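Local atomic coordinates of phosphoribosylaminoimidazole carboxylase, ATPase subunit (Thermus thermophilus, PDB entry 3AW8), a protein that probably catalyses the ATP-dependent carboxylation of 5-aminoimidazole ribonucleotide with bicarbonate to N5-carboxyaminoimidazole ribonucleotide in purine biosynthesis. Residues P116-E121 with G165-I170; A134-R139 with L169-F174. All coordinates share one frame; numbering follows the deposited sequence.

Contact 1 (P116-E121 with G165-I170); sequences PVDGPE and GGRGLI
V117 and L169 face each other as an antiparallel hydrogen-bonded pair, joining strand 114-117, an outermost strand of the small four-stranded antiparallel sheet in the ATP-grasp domain, to its neighbour 169-173. V117 N donates to L169 O at 3.0 Å, and the return bond runs from L169 N to V117 O at 3.2 Å. On the same face, V117 CG2 packs alongside L169 CB (3.4 Å), because this methyl occupies the position between the backbone N and the carbonyl carbon.

One residue on, a side chain takes over from the backbone. D118 has CG anti to its carbonyl carbon (chi1 -61°), which brings OD1 round to the backbone of the other segment, where its anti lone pair receives G168 N at 3.3 Å. The guanidinium of R167 lies with one face over D118 CB, NH1 approaching that carbon to 3.4 Å, and its plane is turned just 12° from the carboxylate. With an alanine here, G168 N would probably be left without its carboxylate acceptor and the charge on R167 without this nearby, if loosely placed, carboxylate.

Further out, D122 in helix 120-127 receives G119 N, and more weakly D118 N, on its OD2, which is consistent with a capping role at the start of the helix, G119 being the N-cap residue. The positive phi of G168 (64°) suits glycine at this bend. The ion pair itself is long, 3.7 Å between D118 OD1 and R167 NH1, and since OD1 stands well out of the guanidinium plane, no N-H of that group points at it.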
loop_
_atom_site.group_PDB
_atom_site.type_symbol
_atom_site.label_atom_id
_atom_site.label_comp_id
_atom_site.label_asym_id
_atom_site.label_seq_id
_atom_site.Cartn_x
_atom_site.Cartn_y
_atom_site.Cartn_z
ATOM N N PRO A 116 20.660 14.485 -36.349
ATOM C CA PRO A 116 21.806 13.656 -35.964
ATOM C C PRO A 116 23.127 14.397 -36.167
ATOM O O PRO A 116 23.331 15.031 -37.202
ATOM C CB PRO A 116 21.682 12.448 -36.894
ATOM C CG PRO A 116 20.217 12.384 -37.193
ATOM C CD PRO A 116 19.882 13.828 -37.412
ATOM N N VAL A 117 24.019 14.322 -35.185
ATOM C CA VAL A 117 25.307 14.992 -35.306
ATOM C C VAL A 117 26.485 14.106 -34.927
ATOM O O VAL A 117 26.730 13.825 -33.752
ATOM C CB VAL A 117 25.361 16.285 -34.464
ATOM C CG1 VAL A 117 24.307 17.258 -34.954
ATOM C CG2 VAL A 117 25.151 15.972 -32.997
ATOM N N ASP A 118 27.214 13.670 -35.949
ATOM C CA ASP A 118 28.380 12.822 -35.760
ATOM C C ASP A 118 29.646 13.594 -36.107
ATOM O O ASP A 118 30.698 13.383 -35.503
ATOM C CB ASP A 118 28.268 11.578 -36.642
ATOM C CG ASP A 118 27.051 10.741 -36.308
ATOM O OD1 ASP A 118 26.909 10.345 -35.132
ATOM O OD2 ASP A 118 26.236 10.481 -37.220
ATOM N N GLY A 119 29.537 14.496 -37.078
ATOM C CA GLY A 119 30.688 15.285 -37.481
ATOM C C GLY A 119 30.405 16.775 -37.556
ATOM O O GLY A 119 29.247 17.182 -37.649
ATOM N N PRO A 120 31.449 17.618 -37.511
ATOM C CA PRO A 120 31.270 19.070 -37.580
ATOM C C PRO A 120 30.405 19.471 -38.774
ATOM O O PRO A 120 29.671 20.457 -38.719
ATOM C CB PRO A 120 32.701 19.581 -37.692
ATOM C CG PRO A 120 33.459 18.590 -36.862
ATOM C CD PRO A 120 32.871 17.277 -37.328
ATOM N N GLU A 121 30.497 18.697 -39.850
ATOM C CA GLU A 121 29.712 18.971 -41.047
ATOM C C GLU A 121 28.241 18.680 -40.776
ATOM O O GLU A 121 27.360 19.280 -41.391
ATOM C CB GLU A 121 30.206 18.119 -42.216
ATOM C CG GLU A 121 29.346 18.233 -43.466
ATOM C CD GLU A 121 29.974 17.561 -44.672
ATOM O OE1 GLU A 121 30.375 16.382 -44.558
ATOM O OE2 GLU A 121 30.062 18.211 -45.735
ATOM N N GLY A 165 32.464 14.651 -26.867
ATOM C CA GLY A 165 32.451 13.421 -27.635
ATOM C C GLY A 165 32.831 13.677 -29.083
ATOM O O GLY A 165 33.817 13.139 -29.583
ATOM N N GLY A 166 32.046 14.510 -29.756
ATOM C CA GLY A 166 32.318 14.821 -31.146
ATOM C C GLY A 166 31.597 13.869 -32.075
ATOM O O GLY A 166 31.673 14.000 -33.294
ATOM N N ARG A 167 30.884 12.911 -31.493
ATOM C CA ARG A 167 30.151 11.921 -32.273
ATOM C C ARG A 167 29.075 11.243 -31.421
ATOM O O ARG A 167 29.137 11.269 -30.189
ATOM C CB ARG A 167 31.134 10.880 -32.828
ATOM C CG ARG A 167 30.495 9.615 -33.386
ATOM C CD ARG A 167 31.537 8.684 -33.993
ATOM N NE ARG A 167 31.992 9.146 -35.303
ATOM C CZ ARG A 167 31.243 9.136 -36.406
ATOM N NH1 ARG A 167 29.995 8.684 -36.364
ATOM N NH2 ARG A 167 31.743 9.579 -37.556
ATOM N N GLY A 168 28.089 10.647 -32.084
ATOM C CA GLY A 168 27.020 9.971 -31.374
ATOM C C GLY A 168 26.211 10.936 -30.538
ATOM O O GLY A 168 25.757 10.603 -29.443
ATOM N N LEU A 169 26.029 12.143 -31.063
ATOM C CA LEU A 169 25.278 13.174 -30.365
ATOM C C LEU A 169 24.055 13.579 -31.177
ATOM O O LEU A 169 23.940 13.255 -32.360
ATOM C CB LEU A 169 26.174 14.387 -30.126
ATOM C CG LEU A 169 27.546 14.093 -29.508
ATOM C CD1 LEU A 169 28.345 15.381 -29.417
ATOM C CD2 LEU A 169 27.382 13.464 -28.134
ATOM N N ILE A 170 23.138 14.289 -30.535
ATOM C CA ILE A 170 21.924 14.732 -31.204
ATOM C C ILE A 170 21.689 16.221 -30.959
ATOM O O ILE A 170 21.941 16.730 -29.865
ATOM C CB ILE A 170 20.701 13.923 -30.716
ATOM C CG1 ILE A 170 19.442 14.389 -31.444
ATOM C CG2 ILE A 170 20.551 14.064 -29.214
ATOM C CD1 ILE A 170 18.224 13.558 -31.134
#

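Contact 2 (A134-R139 with L169-F174); sequences ALLKTR and LILEGF. With AMP (adenosine monophosphate), chain C.
K137 reaches across to E172 and at the same time to a nucleotide: NZ ends 3.1 Å from E172 OE2, in a salt bridge whose oxygen is less surely placed, and makes a weak hydrogen bond to N7 of AMP, also at 3.1 Å. Its chain is extended beyond CG, carrying the ammonium past I170, the two side chains lying side by side and pointing the same way, with I170 CG2 beside K137 CG. K101 makes a long, weak ion pair with E172 OE1.

Beneath these groups, strands 134-138 and 169-173 run antiparallel at 158° in the four-stranded antiparallel sheet of the ATP-grasp domain. Paired backbone bonds tie L135 to E172 and K137 to I170; L135 N donates to E172 O at 2.7 Å.

The adenine rests on the same face of the sheet as K137 and E172. CD2 of L135 touches its C5 at 3.5 Å, and F174 sets a ring face against C2, with CE1 3.8 Å away. R97, V175 and E180 hydrogen-bond to AMP as well. On the reverse face, L136 CD1 meets L171 CD2 at 3.4 Å, while L136 also packs on A160 and L161 of helix 154-161.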
loop_
_atom_site.group_PDB
_atom_site.type_symbol
_atom_site.label_atom_id
_atom_site.label_comp_id
_atom_site.label_asym_id
_atom_site.label_seq_id
_atom_site.Cartn_x
_atom_site.Cartn_y
_atom_site.Cartn_z
ATOM N N ALA A 134 19.727 26.021 -28.848
ATOM C CA ALA A 134 19.330 24.630 -28.987
ATOM C C ALA A 134 20.165 23.768 -28.052
ATOM O O ALA A 134 21.069 24.267 -27.375
ATOM C CB ALA A 134 19.514 24.176 -30.429
ATOM N N LEU A 135 19.856 22.477 -28.006
ATOM C CA LEU A 135 20.599 21.561 -27.153
ATOM C C LEU A 135 21.347 20.516 -27.953
ATOM O O LEU A 135 20.896 20.067 -29.008
ATOM C CB LEU A 135 19.676 20.843 -26.174
ATOM C CG LEU A 135 18.944 21.662 -25.121
ATOM C CD1 LEU A 135 17.817 22.445 -25.777
ATOM C CD2 LEU A 135 18.396 20.723 -24.064
ATOM N N LEU A 136 22.504 20.139 -27.429
ATOM C CA LEU A 136 23.341 19.129 -28.045
ATOM C C LEU A 136 23.570 18.111 -26.941
ATOM O O LEU A 136 24.174 18.433 -25.913
ATOM C CB LEU A 136 24.676 19.734 -28.478
ATOM C CG LEU A 136 25.565 18.866 -29.366
ATOM C CD1 LEU A 136 24.900 18.694 -30.728
ATOM C CD2 LEU A 136 26.930 19.516 -29.515
ATOM N N LYS A 137 23.076 16.893 -27.137
ATOM C CA LYS A 137 23.238 15.860 -26.121
ATOM C C LYS A 137 23.625 14.490 -26.655
ATOM O O LYS A 137 23.278 14.117 -27.777
ATOM C CB LYS A 137 21.960 15.752 -25.285
ATOM C CG LYS A 137 20.691 16.114 -26.035
ATOM C CD LYS A 137 19.515 16.245 -25.080
ATOM C CE LYS A 137 18.316 16.861 -25.771
ATOM N NZ LYS A 137 17.159 17.017 -24.851
ATOM N N THR A 138 24.364 13.752 -25.835
ATOM C CA THR A 138 24.801 12.414 -26.191
ATOM C C THR A 138 23.555 11.569 -26.432
ATOM O O THR A 138 22.610 11.614 -25.645
ATOM C CB THR A 138 25.644 11.789 -25.057
ATOM O OG1 THR A 138 26.006 10.450 -25.411
ATOM C CG2 THR A 138 24.862 11.772 -23.752
ATOM N N ARG A 139 23.546 10.812 -27.526
ATOM C CA ARG A 139 22.395 9.974 -27.855
ATOM C C ARG A 139 22.184 8.874 -26.817
ATOM O O ARG A 139 21.089 8.326 -26.696
ATOM C CB ARG A 139 22.571 9.379 -29.262
ATOM C CG ARG A 139 22.430 10.423 -30.368
ATOM C CD ARG A 139 23.053 10.005 -31.690
ATOM N NE ARG A 139 22.323 8.931 -32.354
ATOM C CZ ARG A 139 22.712 7.659 -32.382
ATOM N NH1 ARG A 139 23.837 7.284 -31.779
ATOM N NH2 ARG A 139 21.973 6.762 -33.021
ATOM N N LEU A 169 26.029 12.143 -31.063
ATOM C CA LEU A 169 25.278 13.174 -30.365
ATOM C C LEU A 169 24.055 13.579 -31.177
ATOM O O LEU A 169 23.940 13.255 -32.360
ATOM C CB LEU A 169 26.174 14.387 -30.126
ATOM C CG LEU A 169 27.546 14.093 -29.508
ATOM C CD1 LEU A 169 28.345 15.381 -29.417
ATOM C CD2 LEU A 169 27.382 13.464 -28.134
ATOM N N ILE A 170 23.138 14.289 -30.535
ATOM C CA ILE A 170 21.924 14.732 -31.204
ATOM C C ILE A 170 21.689 16.221 -30.959
ATOM O O ILE A 170 21.941 16.730 -29.865
ATOM C CB ILE A 170 20.701 13.923 -30.716
ATOM C CG1 ILE A 170 19.442 14.389 -31.444
ATOM C CG2 ILE A 170 20.551 14.064 -29.214
ATOM C CD1 ILE A 170 18.224 13.558 -31.134
ATOM N N LEU A 171 21.214 16.914 -31.988
ATOM C CA LEU A 171 20.952 18.344 -31.889
ATOM C C LEU A 171 19.444 18.553 -31.823
ATOM O O LEU A 171 18.710 18.164 -32.735
ATOM C CB LEU A 171 21.548 19.070 -33.108
ATOM C CG LEU A 171 21.822 20.584 -33.098
ATOM C CD1 LEU A 171 20.518 21.365 -33.081
ATOM C CD2 LEU A 171 22.683 20.941 -31.895
ATOM N N GLU A 172 18.991 19.150 -30.726
ATOM C CA GLU A 172 17.572 19.417 -30.521
ATOM C C GLU A 172 17.321 20.911 -30.438
ATOM O O GLU A 172 18.045 21.637 -29.756
ATOM C CB GLU A 172 17.066 18.756 -29.231
ATOM C CG GLU A 172 16.696 17.281 -29.358
ATOM C CD GLU A 172 16.078 16.715 -28.081
ATOM O OE1 GLU A 172 15.105 17.315 -27.565
ATOM O OE2 GLU A 172 16.558 15.665 -27.598
ATOM N N GLY A 173 16.285 21.363 -31.132
ATOM C CA GLY A 173 15.962 22.774 -31.109
ATOM C C GLY A 173 15.274 23.162 -29.817
ATOM O O GLY A 173 14.167 22.696 -29.542
ATOM N N PHE A 174 15.932 24.004 -29.022
ATOM C CA PHE A 174 15.374 24.471 -27.754
ATOM C C PHE A 174 13.901 24.791 -27.952
ATOM O O PHE A 174 13.517 25.369 -28.966
ATOM C CB PHE A 174 16.099 25.735 -27.287
ATOM C CG PHE A 174 15.588 26.286 -25.983
ATOM C CD1 PHE A 174 16.210 25.954 -24.780
ATOM C CD2 PHE A 174 14.479 27.130 -25.955
ATOM C CE1 PHE A 174 15.733 26.455 -23.563
ATOM C CE2 PHE A 174 13.993 27.637 -24.747
ATOM C CZ PHE A 174 14.623 27.297 -23.548
HETATM P P AMP C . 16.704 14.972 -19.900
HETATM O O1P AMP C . 15.901 14.047 -19.057
HETATM O O2P AMP C . 15.944 15.217 -21.306
HETATM O O3P AMP C . 18.153 14.326 -20.173
HETATM O "O5'" AMP C . 16.901 16.390 -19.129
HETATM C "C5'" AMP C . 15.607 16.986 -18.923
HETATM C "C4'" AMP C . 15.776 18.446 -18.457
HETATM O "O4'" AMP C . 16.390 19.273 -19.498
HETATM C "C3'" AMP C . 14.422 19.090 -18.106
HETATM O "O3'" AMP C . 14.536 19.875 -16.912
HETATM C "C2'" AMP C . 14.056 19.936 -19.334
HETATM O "O2'" AMP C . 13.391 21.146 -18.950
HETATM C "C1'" AMP C . 15.400 20.205 -20.050
HETATM N N9 AMP C . 15.261 20.010 -21.515
HETATM C C8 AMP C . 15.467 18.844 -22.211
HETATM N N7 AMP C . 15.259 19.029 -23.482
HETATM C C5 AMP C . 14.909 20.313 -23.696
HETATM C C6 AMP C . 14.569 21.084 -24.841
HETATM N N6 AMP C . 14.556 20.508 -26.100
HETATM N N1 AMP C . 14.260 22.391 -24.677
HETATM C C2 AMP C . 14.268 22.969 -23.467
HETATM N N3 AMP C . 14.582 22.278 -22.367
HETATM C C4 AMP C . 14.903 20.967 -22.432
#

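In the fold
Strand 169-173 is the shared element: contact 1 uses its beginning to attach strand 114-117, and contact 2 uses its length to attach strand 134-138, so the two contacts lie on its two edges with centres 9 Å apart. They meet directly where V117 CG2 packs on L136 CD1 at 3.6 Å, across the strand between them, and where R139 N probably hydrogen-bonds to G168 O at 2.9 Å. The example illustrates how a sheet can divide its tasks. Contact 2 supplies four residues of the AMP pocket. I170, common to both contacts, has its side chain about 9 Å from the nucleotide and about 4 Å from that of K137.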